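Local coordinates for protein fatty acid synthase 1, isoform A (Drosophila melanogaster, PDB 6FN6) that probably reduces and dehydrates carrier-bound acyl intermediates in de novo fatty acid synthesis, as the dehydratase, enoylreductase and ketoreductase region of a multifunctional synthase, at residues Val567-Asn573 against Lys584-Ala588; Thr605-Ala609 against Arg897-Ala901; Ala609-Asp615 against Val638-Phe643; Leu866-Asn872 against Ile889-Lys895. All blocks are in the same frame, centred on the assembly; numbering follows the deposited sequence.

Interaction 1: Val567-Asn573 against Lys584-Ala588; sequences VEHAYVN and KWIEA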
loop_
_atom_site.group_PDB
_atom_site.type_symbol
_atom_site.label_atom_id
_atom_site.label_comp_id
_atom_site.label_asym_id
_atom_site.label_seq_id
_atom_site.Cartn_x
_atom_site.Cartn_y
_atom_site.Cartn_z
ATOM N N VAL A 567 23.018 45.451 12.637
ATOM C CA VAL A 567 22.571 45.667 11.267
ATOM C C VAL A 567 21.078 45.983 11.236
ATOM O O VAL A 567 20.365 45.748 12.211
ATOM C CB VAL A 567 22.892 44.445 10.389
ATOM C CG1 VAL A 567 24.383 44.139 10.434
ATOM C CG2 VAL A 567 22.082 43.229 10.839
ATOM N N GLU A 568 20.612 46.530 10.118
ATOM C CA GLU A 568 19.206 46.889 9.976
ATOM C C GLU A 568 18.358 45.707 9.507
ATOM O O GLU A 568 17.235 45.519 9.973
ATOM C CB GLU A 568 19.056 48.054 8.998
ATOM C CG GLU A 568 17.642 48.610 8.912
ATOM C CD GLU A 568 17.535 49.789 7.965
ATOM O OE1 GLU A 568 18.512 50.059 7.236
ATOM O OE2 GLU A 568 16.472 50.444 7.951
ATOM N N HIS A 569 18.900 44.924 8.578
ATOM C CA HIS A 569 18.190 43.778 8.019
ATOM C C HIS A 569 18.979 42.488 8.188
ATOM O O HIS A 569 20.178 42.435 7.899
ATOM C CB HIS A 569 17.872 44.005 6.542
ATOM C CG HIS A 569 16.929 45.141 6.298
ATOM N ND1 HIS A 569 15.721 45.255 6.950
ATOM C CD2 HIS A 569 17.012 46.208 5.469
ATOM C CE1 HIS A 569 15.101 46.346 6.539
ATOM N NE2 HIS A 569 15.863 46.943 5.641
ATOM N N ALA A 570 18.295 41.446 8.646
ATOM C CA ALA A 570 18.936 40.163 8.875
ATOM C C ALA A 570 17.939 39.017 8.795
ATOM O O ALA A 570 16.725 39.221 8.842
ATOM C CB ALA A 570 19.627 40.159 10.229
ATOM N N TYR A 571 18.468 37.808 8.653
ATOM C CA TYR A 571 17.650 36.605 8.662
ATOM C C TYR A 571 18.352 35.559 9.515
ATOM O O TYR A 571 19.529 35.709 9.847
ATOM C CB TYR A 571 17.417 36.084 7.240
ATOM C CG TYR A 571 18.658 35.532 6.583
ATOM C CD1 TYR A 571 19.562 36.372 5.942
ATOM C CD2 TYR A 571 18.929 34.172 6.604
ATOM C CE1 TYR A 571 20.703 35.871 5.341
ATOM C CE2 TYR A 571 20.066 33.663 6.006
ATOM C CZ TYR A 571 20.950 34.516 5.377
ATOM O OH TYR A 571 22.084 34.011 4.779
ATOM N N VAL A 572 17.627 34.507 9.874
ATOM C CA VAL A 572 18.185 33.443 10.693
ATOM C C VAL A 572 18.657 32.321 9.784
ATOM O O VAL A 572 17.996 31.990 8.798
ATOM C CB VAL A 572 17.164 32.939 11.729
ATOM C CG1 VAL A 572 17.733 31.769 12.533
ATOM C CG2 VAL A 572 16.752 34.073 12.655
ATOM N N ASN A 573 19.805 31.742 10.117
ATOM C CA ASN A 573 20.363 30.656 9.331
ATOM C C ASN A 573 21.004 29.610 10.231
ATOM O O ASN A 573 21.613 29.941 11.248
ATOM C CB ASN A 573 21.397 31.195 8.342
ATOM C CG ASN A 573 21.893 30.135 7.378
ATOM O OD1 ASN A 573 21.215 29.138 7.129
ATOM N ND2 ASN A 573 23.087 30.344 6.834
ATOM N N LYS A 584 21.908 31.372 13.984
ATOM C CA LYS A 584 22.325 32.742 14.251
ATOM C C LYS A 584 21.730 33.705 13.225
ATOM O O LYS A 584 21.396 33.310 12.109
ATOM C CB LYS A 584 23.855 32.847 14.237
ATOM C CG LYS A 584 24.559 32.089 15.361
ATOM C CD LYS A 584 26.060 32.359 15.352
ATOM C CE LYS A 584 26.770 31.721 16.541
ATOM N NZ LYS A 584 26.869 30.239 16.422
ATOM N N TRP A 585 21.582 34.965 13.618
ATOM C CA TRP A 585 21.117 35.998 12.701
ATOM C C TRP A 585 22.240 36.388 11.750
ATOM O O TRP A 585 23.389 36.548 12.164
ATOM C CB TRP A 585 20.621 37.224 13.465
ATOM C CG TRP A 585 19.348 36.990 14.211
ATOM C CD1 TRP A 585 19.216 36.526 15.487
ATOM C CD2 TRP A 585 18.019 37.215 13.726
ATOM N NE1 TRP A 585 17.886 36.446 15.826
ATOM C CE2 TRP A 585 17.131 36.863 14.761
ATOM C CE3 TRP A 585 17.495 37.679 12.517
ATOM C CZ2 TRP A 585 15.748 36.962 14.622
ATOM C CZ3 TRP A 585 16.124 37.774 12.382
ATOM C CH2 TRP A 585 15.266 37.418 13.426
ATOM N N ILE A 586 21.899 36.545 10.476
ATOM C CA ILE A 586 22.873 36.917 9.461
ATOM C C ILE A 586 22.403 38.182 8.768
ATOM O O ILE A 586 21.218 38.337 8.484
ATOM C CB ILE A 586 23.073 35.783 8.442
ATOM C CG1 ILE A 586 23.437 34.472 9.151
ATOM C CG2 ILE A 586 24.133 36.165 7.414
ATOM C CD1 ILE A 586 24.729 34.520 9.943
ATOM N N GLU A 587 23.332 39.087 8.485
ATOM C CA GLU A 587 22.985 40.311 7.780
ATOM C C GLU A 587 22.484 39.941 6.392
ATOM O O GLU A 587 23.040 39.056 5.740
ATOM C CB GLU A 587 24.185 41.250 7.689
ATOM C CG GLU A 587 23.865 42.619 7.113
ATOM C CD GLU A 587 25.099 43.494 6.979
ATOM O OE1 GLU A 587 24.956 44.666 6.575
ATOM O OE2 GLU A 587 26.213 43.010 7.274
ATOM N N ALA A 588 21.439 40.623 5.938
ATOM C CA ALA A 588 20.836 40.305 4.653
ATOM C C ALA A 588 21.240 41.328 3.610
ATOM O O ALA A 588 21.644 42.441 3.946
ATOM C CB ALA A 588 19.322 40.248 4.779
#
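Strands 570-573 and 584-587 run antiparallel with their axes at 138°, closing to 4.3 Å, and the backbone ladder pairs Tyr571 and Asn573 with Ile586 and Lys584 as hydrogen-bonded pairs. In the Tyr571-Ile586 pair, Ile586 N meets Tyr571 O at 2.6 Å and Tyr571 N donates back to Ile586 O at 2.8 Å. Beyond the last paired residues, Ala588 N still reaches His569 O.

The side chains divide between two faces. On one, Val572 CG2 sits almost centrally over the six-membered ring of Trp585, 3.4 Å from its centroid in a CH-pi contact; chi1 of 177° sets this methyl anti to the carbonyl carbon, beside the backbone N, and over the indole. Ala570 O lies at the edge of the same indole, and the Ala570 methyl touches it at CE3. These strands form a beta hairpin, joined by an eight-residue connection, in the enoylreductase part of the chain. Strand 913-915 packs against Trp585 and Ala570, and Val876 of helix 876-885 adds to the cover over Val572 and Trp585. Trp585 NE1 bonds to the carbonyl of Asp873.

On the other face the Tyr571 ring lies across Ile586, whose CB stands over the ring toward its rim, 4.2 Å from the centroid, while the Ala588 methyl abuts the ring edge. Next along, Asn573 CB rests on Ile586 CG1. At the outer end the extended Glu587 side chain passes Val567, with CD 3.6 Å from Val567 CG1, and its OE2 accepts a bond from the backbone N of Arg918.

Interaction 2: Thr605-Ala609 against Arg897-Ala901; sequences TVYYA and RDEEA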
loop_
_atom_site.group_PDB
_atom_site.type_symbol
_atom_site.label_atom_id
_atom_site.label_comp_id
_atom_site.label_asym_id
_atom_site.label_seq_id
_atom_site.Cartn_x
_atom_site.Cartn_y
_atom_site.Cartn_z
ATOM N N THR A 605 7.202 44.394 7.300
ATOM C CA THR A 605 8.066 44.396 8.471
ATOM C C THR A 605 7.616 43.284 9.407
ATOM O O THR A 605 6.456 43.241 9.813
ATOM C CB THR A 605 8.022 45.747 9.213
ATOM O OG1 THR A 605 8.211 46.819 8.282
ATOM C CG2 THR A 605 9.105 45.808 10.284
ATOM N N VAL A 606 8.536 42.390 9.754
ATOM C CA VAL A 606 8.186 41.217 10.542
ATOM C C VAL A 606 8.224 41.548 12.027
ATOM O O VAL A 606 9.189 42.134 12.520
ATOM C CB VAL A 606 9.122 40.037 10.223
ATOM C CG1 VAL A 606 8.753 38.810 11.053
ATOM C CG2 VAL A 606 9.073 39.709 8.741
ATOM N N TYR A 607 7.161 41.168 12.730
ATOM C CA TYR A 607 7.084 41.338 14.174
ATOM C C TYR A 607 7.122 39.978 14.859
ATOM O O TYR A 607 7.862 39.772 15.820
ATOM C CB TYR A 607 5.810 42.085 14.562
ATOM C CG TYR A 607 5.915 43.584 14.408
ATOM C CD1 TYR A 607 6.032 44.161 13.150
ATOM C CD2 TYR A 607 5.896 44.423 15.515
ATOM C CE1 TYR A 607 6.127 45.530 12.998
ATOM C CE2 TYR A 607 5.990 45.796 15.373
ATOM C CZ TYR A 607 6.106 46.342 14.112
ATOM O OH TYR A 607 6.200 47.705 13.958
ATOM N N TYR A 608 6.314 39.053 14.349
ATOM C CA TYR A 608 6.232 37.712 14.911
ATOM C C TYR A 608 6.404 36.665 13.819
ATOM O O TYR A 608 5.702 36.689 12.810
ATOM C CB TYR A 608 4.894 37.523 15.628
ATOM C CG TYR A 608 4.808 38.304 16.919
ATOM C CD1 TYR A 608 4.377 39.623 16.927
ATOM C CD2 TYR A 608 5.178 37.729 18.127
ATOM C CE1 TYR A 608 4.307 40.343 18.099
ATOM C CE2 TYR A 608 5.110 38.442 19.306
ATOM C CZ TYR A 608 4.675 39.748 19.287
ATOM O OH TYR A 608 4.608 40.463 20.460
ATOM N N ALA A 609 7.359 35.760 14.019
ATOM C CA ALA A 609 7.613 34.682 13.072
ATOM C C ALA A 609 7.552 33.342 13.797
ATOM O O ALA A 609 8.431 33.034 14.603
ATOM C CB ALA A 609 8.967 34.863 12.403
ATOM N N ARG A 897 9.934 41.809 16.871
ATOM C CA ARG A 897 9.643 43.166 17.318
ATOM C C ARG A 897 8.455 43.173 18.276
ATOM O O ARG A 897 7.485 42.444 18.074
ATOM C CB ARG A 897 9.347 44.069 16.123
ATOM C CG ARG A 897 10.479 44.183 15.126
ATOM C CD ARG A 897 10.038 44.984 13.913
ATOM N NE ARG A 897 9.609 46.333 14.273
ATOM C CZ ARG A 897 10.334 47.434 14.096
ATOM N NH1 ARG A 897 11.546 47.374 13.553
ATOM N NH2 ARG A 897 9.841 48.608 14.463
ATOM N N ASP A 898 8.533 44.001 19.311
ATOM C CA ASP A 898 7.401 44.235 20.199
ATOM C C ASP A 898 6.348 45.069 19.480
ATOM O O ASP A 898 6.672 46.067 18.838
ATOM C CB ASP A 898 7.853 44.931 21.482
ATOM C CG ASP A 898 8.436 43.965 22.495
ATOM O OD1 ASP A 898 7.745 42.988 22.848
ATOM O OD2 ASP A 898 9.590 44.173 22.923
ATOM N N GLU A 899 5.089 44.658 19.583
ATOM C CA GLU A 899 4.011 45.358 18.894
ATOM C C GLU A 899 3.703 46.701 19.558
ATOM O O GLU A 899 3.601 46.801 20.782
ATOM C CB GLU A 899 2.752 44.489 18.855
ATOM C CG GLU A 899 1.589 45.120 18.102
ATOM C CD GLU A 899 0.365 44.228 18.062
ATOM O OE1 GLU A 899 0.425 43.102 18.600
ATOM O OE2 GLU A 899 -0.660 44.652 17.485
ATOM N N GLU A 900 3.558 47.729 18.728
ATOM C CA GLU A 900 3.185 49.061 19.190
ATOM C C GLU A 900 1.835 49.039 19.898
ATOM O O GLU A 900 0.958 48.242 19.563
ATOM C CB GLU A 900 3.147 50.047 18.020
ATOM C CG GLU A 900 4.516 50.381 17.448
ATOM C CD GLU A 900 5.037 49.316 16.505
ATOM O OE1 GLU A 900 4.414 48.238 16.414
ATOM O OE2 GLU A 900 6.071 49.558 15.848
ATOM N N ALA A 901 1.678 49.916 20.883
ATOM C CA ALA A 901 0.499 49.907 21.737
ATOM C C ALA A 901 -0.725 50.451 21.005
ATOM O O ALA A 901 -0.611 51.319 20.138
ATOM C CB ALA A 901 0.760 50.716 22.996
#
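Backbone and side-chain hydrogen bonds tie Tyr607 to the irregular segment 897-901 at two points. Arg897 N donates to Tyr607 O at 3.1 Å, nearly straight at 169°, in the carbonyl plane and on a lone pair. At the far end of the same tyrosine, OH donates to Glu900 OE2 at 2.6 Å, using the syn lone pair of the carboxylate. The Glu900 chain bends at chi2, which swings the carboxylate back to the phenol, its plane 51° from that of the ring. Glu900 OE1 forms a salt bridge with Arg646, whose NE also makes a weak bond to the tyrosine hydroxyl, so an arginine, a phenol and a carboxylate form one polar cluster.

Packing contacts come mainly from Arg897. Its CB stands over one face of the Tyr607 ring, 3.9 Å from the centroid, and NE lies over the same face nearer the rim, 3.5 Å from Tyr607 CZ. The guanidinium is tilted 62° to the ring rather than stacked on it; its NH2 bonds to the carbonyl of Lys909. Thr605 CG2 lies over one face of the guanidinium at its NE end, 3.8 Å from Arg897 CD. Beyond the strand corner, Tyr608 CE1 comes near Arg897 O, and Glu899 CB approaches the edge of the Tyr608 ring. Glu899 OE1 is held by the backbone N of Met682.

The corner itself is a classic beta bulge: Tyr607 and Tyr608 both pair with Ala644 where strand 601-611 changes direction, and the segment leaving strand 891-895 packs against this bend in the enoylreductase.

Interaction 3: Ala609-Asp615 against Val638-Phe643; sequences APINFRD and VLGLEF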
loop_
_atom_site.group_PDB
_atom_site.type_symbol
_atom_site.label_atom_id
_atom_site.label_comp_id
_atom_site.label_asym_id
_atom_site.label_seq_id
_atom_site.Cartn_x
_atom_site.Cartn_y
_atom_site.Cartn_z
ATOM N N ALA A 609 7.359 35.760 14.019
ATOM C CA ALA A 609 7.613 34.682 13.072
ATOM C C ALA A 609 7.552 33.342 13.797
ATOM O O ALA A 609 8.431 33.034 14.603
ATOM C CB ALA A 609 8.967 34.863 12.403
ATOM N N PRO A 610 6.507 32.546 13.527
ATOM C CA PRO A 610 6.437 31.214 14.138
ATOM C C PRO A 610 7.377 30.192 13.511
ATOM O O PRO A 610 7.701 30.288 12.326
ATOM C CB PRO A 610 4.980 30.796 13.906
ATOM C CG PRO A 610 4.246 32.054 13.635
ATOM C CD PRO A 610 5.218 32.938 12.933
ATOM N N ILE A 611 7.808 29.221 14.310
ATOM C CA ILE A 611 8.541 28.077 13.790
ATOM C C ILE A 611 7.558 26.945 13.528
ATOM O O ILE A 611 6.667 26.683 14.338
ATOM C CB ILE A 611 9.650 27.615 14.752
ATOM C CG1 ILE A 611 10.576 28.773 15.117
ATOM C CG2 ILE A 611 10.456 26.485 14.137
ATOM C CD1 ILE A 611 10.449 29.213 16.549
ATOM N N ASN A 612 7.726 26.279 12.392
ATOM C CA ASN A 612 6.932 25.106 12.068
ATOM C C ASN A 612 7.856 23.900 11.976
ATOM O O ASN A 612 9.074 24.056 11.914
ATOM C CB ASN A 612 6.170 25.317 10.763
ATOM C CG ASN A 612 4.987 26.255 10.924
ATOM O OD1 ASN A 612 3.899 25.836 11.321
ATOM N ND2 ASN A 612 5.195 27.530 10.617
ATOM N N PHE A 613 7.283 22.701 11.978
ATOM C CA PHE A 613 8.086 21.484 11.968
ATOM C C PHE A 613 9.037 21.453 10.770
ATOM O O PHE A 613 10.145 20.926 10.869
ATOM C CB PHE A 613 7.187 20.243 11.967
ATOM C CG PHE A 613 6.617 19.904 13.318
ATOM C CD1 PHE A 613 7.456 19.624 14.385
ATOM C CD2 PHE A 613 5.247 19.862 13.521
ATOM C CE1 PHE A 613 6.939 19.310 15.631
ATOM C CE2 PHE A 613 4.725 19.548 14.765
ATOM C CZ PHE A 613 5.573 19.273 15.821
ATOM N N ARG A 614 8.614 22.032 9.651
ATOM C CA ARG A 614 9.442 22.043 8.450
ATOM C C ARG A 614 10.766 22.756 8.717
ATOM O O ARG A 614 11.809 22.353 8.206
ATOM C CB ARG A 614 8.701 22.709 7.289
ATOM C CG ARG A 614 9.417 22.596 5.944
ATOM C CD ARG A 614 8.691 23.390 4.866
ATOM N NE ARG A 614 9.599 24.134 3.997
ATOM C CZ ARG A 614 10.283 25.211 4.372
ATOM N NH1 ARG A 614 10.187 25.670 5.612
ATOM N NH2 ARG A 614 11.077 25.829 3.507
ATOM N N ASP A 615 10.720 23.811 9.521
ATOM C CA ASP A 615 11.930 24.538 9.889
ATOM C C ASP A 615 12.827 23.662 10.756
ATOM O O ASP A 615 14.044 23.635 10.578
ATOM C CB ASP A 615 11.583 25.835 10.623
ATOM C CG ASP A 615 10.829 26.817 9.749
ATOM O OD1 ASP A 615 10.952 26.732 8.510
ATOM O OD2 ASP A 615 10.101 27.668 10.299
ATOM N N VAL A 638 16.019 30.455 4.063
ATOM C CA VAL A 638 14.901 29.563 3.756
ATOM C C VAL A 638 13.936 29.371 4.928
ATOM O O VAL A 638 12.812 28.914 4.737
ATOM C CB VAL A 638 15.424 28.195 3.277
ATOM C CG1 VAL A 638 16.186 28.349 1.978
ATOM C CG2 VAL A 638 16.317 27.561 4.336
ATOM N N LEU A 639 14.370 29.708 6.136
ATOM C CA LEU A 639 13.542 29.500 7.319
ATOM C C LEU A 639 12.406 30.520 7.367
ATOM O O LEU A 639 12.540 31.629 6.851
ATOM C CB LEU A 639 14.397 29.593 8.586
ATOM C CG LEU A 639 15.552 28.588 8.685
ATOM C CD1 LEU A 639 16.447 28.906 9.877
ATOM C CD2 LEU A 639 15.050 27.155 8.757
ATOM N N GLY A 640 11.286 30.143 7.980
ATOM C CA GLY A 640 10.163 31.053 8.125
ATOM C C GLY A 640 9.067 30.820 7.106
ATOM O O GLY A 640 9.224 31.159 5.934
ATOM N N LEU A 641 7.951 30.251 7.555
ATOM C CA LEU A 641 6.859 29.903 6.655
ATOM C C LEU A 641 5.708 30.904 6.738
ATOM O O LEU A 641 4.906 31.023 5.810
ATOM C CB LEU A 641 6.348 28.502 6.984
ATOM C CG LEU A 641 7.183 27.333 6.452
ATOM C CD1 LEU A 641 6.688 26.037 7.064
ATOM C CD2 LEU A 641 7.157 27.256 4.936
ATOM N N GLU A 642 5.628 31.616 7.856
ATOM C CA GLU A 642 4.555 32.578 8.081
ATOM C C GLU A 642 5.005 33.668 9.043
ATOM O O GLU A 642 6.044 33.541 9.690
ATOM C CB GLU A 642 3.314 31.874 8.631
ATOM C CG GLU A 642 3.541 31.208 9.981
ATOM C CD GLU A 642 2.361 30.373 10.440
ATOM O OE1 GLU A 642 1.205 30.770 10.182
ATOM O OE2 GLU A 642 2.592 29.316 11.063
ATOM N N PHE A 643 4.216 34.734 9.143
ATOM C CA PHE A 643 4.536 35.826 10.052
ATOM C C PHE A 643 3.353 36.764 10.265
ATOM O O PHE A 643 2.436 36.831 9.447
ATOM C CB PHE A 643 5.724 36.635 9.521
ATOM C CG PHE A 643 5.405 37.446 8.294
ATOM C CD1 PHE A 643 4.887 38.725 8.409
ATOM C CD2 PHE A 643 5.624 36.933 7.027
ATOM C CE1 PHE A 643 4.591 39.474 7.287
ATOM C CE2 PHE A 643 5.331 37.679 5.901
ATOM C CZ PHE A 643 4.814 38.951 6.033
#
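Leu641 packs its branched end against the guanidinium of Arg614. Leu641 CD2 lies over one face of that group, toward its rim, at 3.5 Å from Arg614 NH1, while CD1 reaches back to Arg614 CB and to Asn612 CB, 3.8 Å away. Arg614 leaves the helix with CG trans to N and bends at chi3, bringing the flat group over the leucine; its edge faces Val638 O. NH1 is also held by a salt bridge to the adjacent Asp615 OD1, at 3.2 Å.

That carboxylate in addition takes a weak bond from Gly640 N. Gly640 takes a positive phi, a conformation suited to a residue without a side chain, in the loop leading into strand 642-646.

Glu642 places CG between its own N and carbonyl carbon (chi1 62°) and runs extended beyond, crossing Pro610 at about a right angle, with its CG 3.8 Å from Pro610 CD. Its OE2 is met on the anti side by Asn612 ND2 at 3.2 Å; the bond is straight (169°) and lies in the amide plane, though 25° out of the carboxylate plane. Cys690 N binds the other oxygen, OE1.

Asn612 is at the N-cap position of helix 613-620, and its backbone N makes a weak bond to Asp615 OD2 in the first turn, at the strand-to-helix junction of the enoylreductase.

Interaction 4: Leu866-Asn872 against Ile889-Lys895; sequences LPTSVFN and IGKVVIK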
loop_
_atom_site.group_PDB
_atom_site.type_symbol
_atom_site.label_atom_id
_atom_site.label_comp_id
_atom_site.label_asym_id
_atom_site.label_seq_id
_atom_site.Cartn_x
_atom_site.Cartn_y
_atom_site.Cartn_z
ATOM N N LEU A 866 -3.907 30.272 18.370
ATOM C CA LEU A 866 -3.439 29.206 19.243
ATOM C C LEU A 866 -2.696 29.755 20.452
ATOM O O LEU A 866 -2.275 30.913 20.452
ATOM C CB LEU A 866 -2.519 28.260 18.472
ATOM C CG LEU A 866 -3.167 27.217 17.562
ATOM C CD1 LEU A 866 -4.008 27.863 16.474
ATOM C CD2 LEU A 866 -2.085 26.348 16.948
ATOM N N PRO A 867 -2.551 28.930 21.501
ATOM C CA PRO A 867 -1.635 29.290 22.586
ATOM C C PRO A 867 -0.232 29.529 22.040
ATOM O O PRO A 867 0.133 28.933 21.024
ATOM C CB PRO A 867 -1.673 28.068 23.506
ATOM C CG PRO A 867 -2.977 27.434 23.232
ATOM C CD PRO A 867 -3.251 27.665 21.776
ATOM N N THR A 868 0.535 30.393 22.697
ATOM C CA THR A 868 1.855 30.762 22.206
ATOM C C THR A 868 2.947 30.542 23.244
ATOM O O THR A 868 2.775 30.851 24.420
ATOM C CB THR A 868 1.896 32.239 21.774
ATOM O OG1 THR A 868 1.453 33.068 22.856
ATOM C CG2 THR A 868 1.008 32.465 20.560
ATOM N N SER A 869 4.071 30.007 22.785
ATOM C CA SER A 869 5.283 29.938 23.585
ATOM C C SER A 869 6.292 30.859 22.922
ATOM O O SER A 869 6.974 30.470 21.974
ATOM C CB SER A 869 5.810 28.506 23.680
ATOM O OG SER A 869 4.796 27.622 24.127
ATOM N N VAL A 870 6.362 32.092 23.412
ATOM C CA VAL A 870 7.105 33.145 22.730
ATOM C C VAL A 870 8.569 33.181 23.155
ATOM O O VAL A 870 8.897 33.003 24.329
ATOM C CB VAL A 870 6.447 34.520 22.967
ATOM C CG1 VAL A 870 7.084 35.579 22.079
ATOM C CG2 VAL A 870 4.944 34.445 22.725
ATOM N N PHE A 871 9.442 33.419 22.180
ATOM C CA PHE A 871 10.868 33.603 22.431
ATOM C C PHE A 871 11.349 34.857 21.703
ATOM O O PHE A 871 10.898 35.143 20.598
ATOM C CB PHE A 871 11.661 32.378 21.966
ATOM C CG PHE A 871 11.296 31.109 22.683
ATOM C CD1 PHE A 871 10.205 30.359 22.281
ATOM C CD2 PHE A 871 12.050 30.663 23.756
ATOM C CE1 PHE A 871 9.869 29.188 22.937
ATOM C CE2 PHE A 871 11.720 29.494 24.416
ATOM C CZ PHE A 871 10.629 28.757 24.007
ATOM N N ASN A 872 12.261 35.609 22.312
ATOM C CA ASN A 872 12.765 36.828 21.677
ATOM C C ASN A 872 13.894 36.493 20.703
ATOM O O ASN A 872 14.280 35.331 20.563
ATOM C CB ASN A 872 13.241 37.843 22.724
ATOM C CG ASN A 872 14.294 37.281 23.656
ATOM O OD1 ASN A 872 15.026 36.358 23.304
ATOM N ND2 ASN A 872 14.377 37.843 24.858
ATOM N N ILE A 889 2.449 23.050 23.546
ATOM C CA ILE A 889 1.070 23.024 23.088
ATOM C C ILE A 889 0.777 24.325 22.361
ATOM O O ILE A 889 0.886 25.405 22.937
ATOM C CB ILE A 889 0.092 22.805 24.265
ATOM C CG1 ILE A 889 0.290 21.406 24.858
ATOM C CG2 ILE A 889 -1.363 23.017 23.818
ATOM C CD1 ILE A 889 -0.591 21.106 26.062
ATOM N N GLY A 890 0.415 24.214 21.089
ATOM C CA GLY A 890 0.121 25.380 20.279
ATOM C C GLY A 890 1.280 25.776 19.390
ATOM O O GLY A 890 2.067 24.929 18.965
ATOM N N LYS A 891 1.384 27.070 19.106
ATOM C CA LYS A 891 2.398 27.566 18.183
ATOM C C LYS A 891 3.597 28.172 18.909
ATOM O O LYS A 891 3.441 28.909 19.883
ATOM C CB LYS A 891 1.788 28.606 17.242
ATOM C CG LYS A 891 2.583 28.837 15.967
ATOM C CD LYS A 891 2.698 27.558 15.151
ATOM C CE LYS A 891 2.463 27.802 13.671
ATOM N NZ LYS A 891 2.396 26.523 12.909
ATOM N N VAL A 892 4.792 27.858 18.416
ATOM C CA VAL A 892 6.027 28.444 18.922
ATOM C C VAL A 892 6.356 29.678 18.091
ATOM O O VAL A 892 6.516 29.581 16.875
ATOM C CB VAL A 892 7.184 27.422 18.878
ATOM C CG1 VAL A 892 8.470 28.021 19.436
ATOM C CG2 VAL A 892 6.807 26.158 19.640
ATOM N N VAL A 893 6.469 30.832 18.746
ATOM C CA VAL A 893 6.643 32.096 18.032
ATOM C C VAL A 893 7.885 32.862 18.490
ATOM O O VAL A 893 8.193 32.922 19.680
ATOM C CB VAL A 893 5.393 32.985 18.182
ATOM C CG1 VAL A 893 5.469 34.172 17.227
ATOM C CG2 VAL A 893 4.123 32.174 17.942
ATOM N N ILE A 894 8.590 33.455 17.529
ATOM C CA ILE A 894 9.740 34.304 17.831
ATOM C C ILE A 894 9.344 35.771 17.737
ATOM O O ILE A 894 8.846 36.229 16.709
ATOM C CB ILE A 894 10.926 33.997 16.903
ATOM C CG1 ILE A 894 11.519 32.635 17.253
ATOM C CG2 ILE A 894 12.002 35.081 17.028
ATOM C CD1 ILE A 894 12.551 32.137 16.271
ATOM N N LYS A 895 9.583 36.498 18.824
ATOM C CA LYS A 895 9.256 37.916 18.904
ATOM C C LYS A 895 10.390 38.760 18.331
ATOM O O LYS A 895 11.324 39.128 19.042
ATOM C CB LYS A 895 8.981 38.305 20.359
ATOM C CG LYS A 895 8.684 39.780 20.597
ATOM C CD LYS A 895 9.120 40.200 21.994
ATOM C CE LYS A 895 8.308 39.499 23.074
ATOM N NZ LYS A 895 8.773 39.859 24.440
#
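Phe871 and Val892 lean obliquely across the parallel pair of strands 868-872 and 891-895, with Phe871 CE1 3.9 Å from Val892 CG1. The ring leaves its strand with CG anti to the carbonyl carbon (chi1 -62°), and Val893 O lies at its edge. On the same face are Ser869 and Ile894, the latter with CG2 3.7 Å from Phe871 O.

The opposite face carries Val870 and Lys895, whose side chains cross at about a right angle: Val870 CG1, anti to its N, meets Lys895 CB at 3.7 Å. Two residues earlier on the same face, the equivalent diagonal contact brings Thr868 CG2 to 4.1 Å from Val893 CG2, while Thr868 OG1 is turned to a bond with Glu683.

Helix 876-885 lies between the strands in sequence and covers the face of Ser869, Phe871, Val892 and Ile894 through Val876, Ala879, Phe882 and Met883, which makes this a beta-alpha-beta unit of the enoylreductase. The strand axes are 30° apart in direction.

The ladder linking them alternates donors. Lys891 N bonds to Pro867 O and Ser869 N to Lys891 O; Val893 N then meets Ser869 O at 3.3 Å. Phe871 N reaches Val893 O at 2.8 Å, and Lys895 N closes on Phe871 O at 2.6 Å. Beside its start, Leu866 CD2 packs 4.1 Å from Gly890 CA, and the Pro867 ring sets CB against Ile889 O.

Interactions 2, 3 and 4 belong to one branched, curled set of strands: strand 601-611 serves both 2 and 3, which share Ala609, and it is bonded antiparallel to the strand 891-895 of interaction 4, through Ala609 with Ile894 and Ile611 with Val892. Interaction 1 is a separate hairpin that touches this group where Val572 O packs against Leu639 CD1. Chemistry follows place. Interactions 1 and 4 are backbone ladders, antiparallel and parallel, with apolar side chains against helix 876-885. Interaction 3, the most buried, relies on side-chain polar bonds at a helix start, whereas interaction 2, nearer the surface, joins a bulge to a charged, irregular segment.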